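Local coordinates for cobalamin biosynthesis protein CobN (Mycobacterium tuberculosis, PDB 7C6O) that probably acts as the large, catalytic subunit of cobaltochelatase, which inserts cobalt into the corrin ring during cobalamin biosynthesis at the expense of ATP, at residues R879-S884 with V1056-T1061; D935-I940 with T992-G997. One frame throughout, in Å; residues are numbered along the deposited sequence.

Contact 1 of 2, residues R879-S884 with V1056-T1061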
loop_
_atom_site.group_PDB
_atom_site.type_symbol
_atom_site.label_atom_id
_atom_site.label_comp_id
_atom_site.label_asym_id
_atom_site.label_seq_id
_atom_site.Cartn_x
_atom_site.Cartn_y
_atom_site.Cartn_z
ATOM N N ARG A 879 -31.116 -3.503 -5.990
ATOM C CA ARG A 879 -30.846 -4.836 -6.520
ATOM C C ARG A 879 -29.359 -5.162 -6.479
ATOM O O ARG A 879 -28.985 -6.325 -6.275
ATOM C CB ARG A 879 -31.375 -4.952 -7.950
ATOM C CG ARG A 879 -30.731 -3.977 -8.922
ATOM C CD ARG A 879 -31.419 -3.966 -10.277
ATOM N NE ARG A 879 -30.940 -2.860 -11.102
ATOM C CZ ARG A 879 -31.392 -1.613 -11.009
ATOM N NH1 ARG A 879 -32.334 -1.312 -10.126
ATOM N NH2 ARG A 879 -30.902 -0.663 -11.796
ATOM N N SER A 880 -28.506 -4.157 -6.656
ATOM C CA SER A 880 -27.068 -4.363 -6.699
ATOM C C SER A 880 -26.358 -3.090 -6.269
ATOM O O SER A 880 -26.791 -1.982 -6.601
ATOM C CB SER A 880 -26.602 -4.777 -8.100
ATOM O OG SER A 880 -25.194 -4.926 -8.137
ATOM N N VAL A 881 -25.267 -3.261 -5.530
ATOM C CA VAL A 881 -24.397 -2.167 -5.117
ATOM C C VAL A 881 -23.065 -2.332 -5.834
ATOM O O VAL A 881 -22.489 -3.425 -5.839
ATOM C CB VAL A 881 -24.194 -2.151 -3.591
ATOM C CG1 VAL A 881 -23.151 -1.114 -3.202
ATOM C CG2 VAL A 881 -25.518 -1.892 -2.878
ATOM N N GLY A 882 -22.587 -1.254 -6.451
ATOM C CA GLY A 882 -21.241 -1.211 -6.992
ATOM C C GLY A 882 -20.338 -0.474 -6.022
ATOM O O GLY A 882 -20.658 0.632 -5.581
ATOM N N LEU A 883 -19.215 -1.105 -5.681
ATOM C CA LEU A 883 -18.302 -0.557 -4.684
ATOM C C LEU A 883 -16.878 -0.576 -5.216
ATOM O O LEU A 883 -16.411 -1.602 -5.720
ATOM C CB LEU A 883 -18.381 -1.344 -3.373
ATOM C CG LEU A 883 -17.507 -0.833 -2.223
ATOM C CD1 LEU A 883 -18.030 0.505 -1.706
ATOM C CD2 LEU A 883 -17.431 -1.859 -1.094
ATOM N N SER A 884 -16.190 0.557 -5.094
ATOM C CA SER A 884 -14.776 0.644 -5.430
ATOM C C SER A 884 -13.949 0.427 -4.170
ATOM O O SER A 884 -14.214 1.042 -3.133
ATOM C CB SER A 884 -14.450 1.997 -6.063
ATOM O OG SER A 884 -15.100 2.139 -7.314
ATOM N N VAL A 1056 -26.760 1.440 -6.917
ATOM C CA VAL A 1056 -26.029 2.429 -6.131
ATOM C C VAL A 1056 -24.546 2.254 -6.411
ATOM O O VAL A 1056 -24.001 1.164 -6.198
ATOM C CB VAL A 1056 -26.277 2.286 -4.620
ATOM C CG1 VAL A 1056 -25.946 3.588 -3.911
ATOM C CG2 VAL A 1056 -27.686 1.836 -4.329
ATOM N N ALA A 1057 -23.890 3.322 -6.855
ATOM C CA ALA A 1057 -22.436 3.342 -6.962
ATOM C C ALA A 1057 -21.873 3.978 -5.696
ATOM O O ALA A 1057 -22.152 5.146 -5.409
ATOM C CB ALA A 1057 -21.988 4.105 -8.207
ATOM N N ALA A 1058 -21.093 3.214 -4.937
ATOM C CA ALA A 1058 -20.649 3.644 -3.621
ATOM C C ALA A 1058 -19.130 3.738 -3.556
ATOM O O ALA A 1058 -18.411 2.960 -4.187
ATOM C CB ALA A 1058 -21.153 2.690 -2.529
ATOM N N LYS A 1059 -18.658 4.713 -2.784
ATOM C CA LYS A 1059 -17.254 4.850 -2.431
ATOM C C LYS A 1059 -17.188 5.324 -0.991
ATOM O O LYS A 1059 -17.990 6.162 -0.574
ATOM C CB LYS A 1059 -16.519 5.841 -3.345
ATOM C CG LYS A 1059 -15.037 6.003 -3.011
ATOM C CD LYS A 1059 -14.285 4.704 -3.253
ATOM C CE LYS A 1059 -12.823 4.798 -2.832
ATOM N NZ LYS A 1059 -12.616 4.687 -1.356
ATOM N N ASN A 1060 -16.246 4.787 -0.228
ATOM C CA ASN A 1060 -16.130 5.139 1.178
ATOM C C ASN A 1060 -14.975 6.108 1.392
ATOM O O ASN A 1060 -13.918 5.980 0.769
ATOM C CB ASN A 1060 -15.951 3.885 2.032
ATOM C CG ASN A 1060 -17.173 2.983 1.991
ATOM O OD1 ASN A 1060 -18.304 3.462 1.900
ATOM N ND2 ASN A 1060 -16.950 1.677 2.049
ATOM N N THR A 1061 -15.203 7.099 2.254
ATOM C CA THR A 1061 -14.190 8.069 2.659
ATOM C C THR A 1061 -13.787 7.717 4.083
ATOM O O THR A 1061 -14.568 7.912 5.019
ATOM C CB THR A 1061 -14.720 9.498 2.572
ATOM O OG1 THR A 1061 -15.871 9.633 3.416
ATOM C CG2 THR A 1061 -15.108 9.832 1.146
HETATM O O HOH W 1 -17.618 3.160 -6.871
HETATM O O HOH W 2 -14.774 2.238 -0.753
#

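Contact 2 of 2, residues D935-I940 with T992-G997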
loop_
_atom_site.group_PDB
_atom_site.type_symbol
_atom_site.label_atom_id
_atom_site.label_comp_id
_atom_site.label_asym_id
_atom_site.label_seq_id
_atom_site.Cartn_x
_atom_site.Cartn_y
_atom_site.Cartn_z
ATOM N N ASP A 935 -26.876 -8.010 -4.253
ATOM C CA ASP A 935 -25.786 -8.269 -5.183
ATOM C C ASP A 935 -24.737 -7.167 -5.074
ATOM O O ASP A 935 -25.046 -6.010 -4.775
ATOM C CB ASP A 935 -26.317 -8.361 -6.615
ATOM C CG ASP A 935 -25.470 -9.259 -7.503
ATOM O OD1 ASP A 935 -24.408 -9.737 -7.053
ATOM O OD2 ASP A 935 -25.875 -9.497 -8.660
ATOM N N VAL A 936 -23.479 -7.536 -5.297
ATOM C CA VAL A 936 -22.372 -6.589 -5.211
ATOM C C VAL A 936 -21.454 -6.786 -6.409
ATOM O O VAL A 936 -21.028 -7.911 -6.692
ATOM C CB VAL A 936 -21.571 -6.739 -3.902
ATOM C CG1 VAL A 936 -20.443 -5.712 -3.858
ATOM C CG2 VAL A 936 -22.471 -6.588 -2.689
ATOM N N THR A 937 -21.156 -5.697 -7.110
ATOM C CA THR A 937 -20.087 -5.653 -8.099
ATOM C C THR A 937 -18.940 -4.844 -7.515
ATOM O O THR A 937 -19.148 -3.722 -7.040
ATOM C CB THR A 937 -20.563 -5.034 -9.417
ATOM O OG1 THR A 937 -21.519 -5.904 -10.036
ATOM C CG2 THR A 937 -19.392 -4.830 -10.365
ATOM N N VAL A 938 -17.742 -5.417 -7.533
ATOM C CA VAL A 938 -16.577 -4.840 -6.870
ATOM C C VAL A 938 -15.566 -4.435 -7.929
ATOM O O VAL A 938 -15.141 -5.265 -8.742
ATOM C CB VAL A 938 -15.945 -5.822 -5.873
ATOM C CG1 VAL A 938 -14.698 -5.210 -5.246
ATOM C CG2 VAL A 938 -16.948 -6.217 -4.804
ATOM N N ARG A 939 -15.170 -3.165 -7.913
ATOM C CA ARG A 939 -14.008 -2.702 -8.661
ATOM C C ARG A 939 -12.840 -2.590 -7.688
ATOM O O ARG A 939 -12.830 -1.714 -6.818
ATOM C CB ARG A 939 -14.284 -1.365 -9.349
ATOM C CG ARG A 939 -13.042 -0.719 -9.957
ATOM C CD ARG A 939 -12.312 -1.651 -10.931
ATOM N NE ARG A 939 -11.101 -1.021 -11.456
ATOM C CZ ARG A 939 -11.089 -0.150 -12.461
ATOM N NH1 ARG A 939 -12.222 0.184 -13.065
ATOM N NH2 ARG A 939 -9.943 0.383 -12.869
ATOM N N ILE A 940 -11.869 -3.488 -7.823
ATOM C CA ILE A 940 -10.644 -3.422 -7.037
ATOM C C ILE A 940 -9.617 -2.625 -7.825
ATOM O O ILE A 940 -9.666 -2.554 -9.057
ATOM C CB ILE A 940 -10.107 -4.827 -6.683
ATOM C CG1 ILE A 940 -9.782 -5.618 -7.953
ATOM C CG2 ILE A 940 -11.102 -5.586 -5.802
ATOM C CD1 ILE A 940 -9.165 -6.982 -7.689
ATOM N N THR A 992 -21.230 -15.922 -12.156
ATOM C CA THR A 992 -20.876 -15.526 -10.798
ATOM C C THR A 992 -19.713 -14.540 -10.761
ATOM O O THR A 992 -19.151 -14.300 -9.687
ATOM C CB THR A 992 -20.538 -16.753 -9.952
ATOM O OG1 THR A 992 -19.436 -17.455 -10.542
ATOM C CG2 THR A 992 -21.745 -17.680 -9.856
ATOM N N THR A 993 -19.337 -13.972 -11.903
ATOM C CA THR A 993 -18.240 -13.015 -11.950
ATOM C C THR A 993 -18.720 -11.674 -11.412
ATOM O O THR A 993 -19.709 -11.120 -11.904
ATOM C CB THR A 993 -17.714 -12.879 -13.377
ATOM O OG1 THR A 993 -17.144 -14.127 -13.793
ATOM C CG2 THR A 993 -16.649 -11.798 -13.454
ATOM N N ARG A 994 -18.024 -11.161 -10.394
ATOM C CA ARG A 994 -18.379 -9.887 -9.769
ATOM C C ARG A 994 -17.200 -8.957 -9.521
ATOM O O ARG A 994 -17.429 -7.761 -9.301
ATOM C CB ARG A 994 -19.095 -10.126 -8.431
ATOM C CG ARG A 994 -20.466 -10.770 -8.545
ATOM C CD ARG A 994 -21.447 -9.867 -9.272
ATOM N NE ARG A 994 -22.804 -10.409 -9.249
ATOM C CZ ARG A 994 -23.266 -11.306 -10.115
ATOM N NH1 ARG A 994 -22.478 -11.771 -11.077
ATOM N NH2 ARG A 994 -24.515 -11.743 -10.018
ATOM N N ILE A 995 -15.961 -9.440 -9.536
ATOM C CA ILE A 995 -14.798 -8.648 -9.155
ATOM C C ILE A 995 -14.051 -8.233 -10.416
ATOM O O ILE A 995 -13.619 -9.085 -11.202
ATOM C CB ILE A 995 -13.879 -9.430 -8.205
ATOM C CG1 ILE A 995 -14.685 -10.012 -7.043
ATOM C CG2 ILE A 995 -12.761 -8.530 -7.686
ATOM C CD1 ILE A 995 -13.894 -10.954 -6.171
ATOM N N PHE A 996 -13.883 -6.928 -10.603
ATOM C CA PHE A 996 -13.178 -6.392 -11.756
ATOM C C PHE A 996 -12.056 -5.477 -11.283
ATOM O O PHE A 996 -12.109 -4.931 -10.179
ATOM C CB PHE A 996 -14.143 -5.645 -12.688
ATOM C CG PHE A 996 -15.277 -6.502 -13.179
ATOM C CD1 PHE A 996 -15.163 -7.215 -14.362
ATOM C CD2 PHE A 996 -16.445 -6.618 -12.441
ATOM C CE1 PHE A 996 -16.201 -8.019 -14.809
ATOM C CE2 PHE A 996 -17.486 -7.420 -12.881
ATOM C CZ PHE A 996 -17.364 -8.119 -14.066
ATOM N N GLY A 997 -11.029 -5.336 -12.114
ATOM C CA GLY A 997 -9.894 -4.523 -11.736
ATOM C C GLY A 997 -9.042 -4.142 -12.926
ATOM O O GLY A 997 -9.400 -4.394 -14.078
#

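Contact 1 of 2, residues R879-S884 with V1056-T1061
With CG anti to the backbone N (chi1 -178°), Leu-883 brings its CD1 methyl up to Ala-1058, 3.5 Å from O and 3.9 Å from CB. The same anti first torsion in Lys-1059, followed by bends at chi2 and chi4, carries its chain past Ser-884, where CD packs alongside CB, and folds the ammonium back onto its own strand: NZ donates to Asn-1060 O at 2.8 Å, in the carbonyl plane. Trp-886 adds a cation-pi contact to this lysine. Between the backbones, Gly-882 uses both its polar atoms. Its N donates to Val-1056 O at 2.8 Å, and its O receives Ala-1058 N at 2.7 Å. The outer rungs, Val-1056 N to Ser-880 O and Ser-884 N to Ala-1058 O, are weak, and near the second a water donates to Ala-1058 O while also bonding Ser-884 OG. A second water spans Ser-884 O and Asn-1060 N. Small alanine suits position 1058, because helix 853-874 lies against that face through Leu-866, which touches both Val-881 and Ala-1058. On the other face helix 1072-1089 packs against Ala-1057. Branched valines and compact alanines thus fill a buried parallel pair, sandwiched between helices as in the core of an alpha/beta domain.

Contact 2 of 2, residues D935-I940 with T992-G997
The guanidinium of Arg-994 meets Asp-935 edge-on, with the aspartate CG and Val-936 O both lying near its plane. Side-on, it grips the carboxylate with two nitrogens in a bidentate salt bridge: NE reaches OD1 at 2.8 Å in a nearly straight bond (169°), and NH2 reaches OD2 at 3.0 Å in a more bent one. The two planes are 50° apart, so the pair is twisted rather than coplanar. The Phe-996 ring has Val-938 O at its edge, while the CG2 methyl of Thr-937 comes obliquely to CD2 at 4.0 Å.

A bend at chi2 (-64°) turns the Arg-994 chain along Val-936 O toward the carboxylate, and NH1 returns to Thr-993 O. Arginine, with its several N-H donors, suits this place: it ties the approach to its strand both to Asp-935 and to the end of the preceding helix, through Ala-991 O. His-977 ND1 also bonds OD2, and Val-936 N adds a weak bond to OD1. Further along, the backbones pair through Val-938 N to Arg-994 O, Phe-996 N to Val-938 O at 2.8 Å and Ile-940 N to Phe-996 O. Gly-997, without a side chain, lets Ile-940 CG1 come within 3.9 Å of its CA. On the face of Val-938, Ile-995 and Ile-940 touch through their CG2 methyls. The result is a parallel strand pair joined by a helical connection, a beta-alpha-beta crossover.

Both contacts belong to one mixed sheet, their centres about 11 Å apart. The order across it is 995-997, 935-940, 880-885, 1056-1061, so the two contacts flank the central pairing of strands 880-885 and 935-940, which joins them: Val-881 N lies 2.9 Å from Asp-935 O, and Val-881 O lies equally close to Thr-937 N. Along the chain, 879-884 comes first, then both segments of contact 2, and 1056-1061 last. The chain therefore builds outward from strand 880-885 on one side before returning to its other side. Residues 175 positions apart, such as Val-881 and Val-1056, thus become neighbours, bringing four parallel strands together in the buried middle of the mixed sheet, within the CobN/magnesium-chelatase family region.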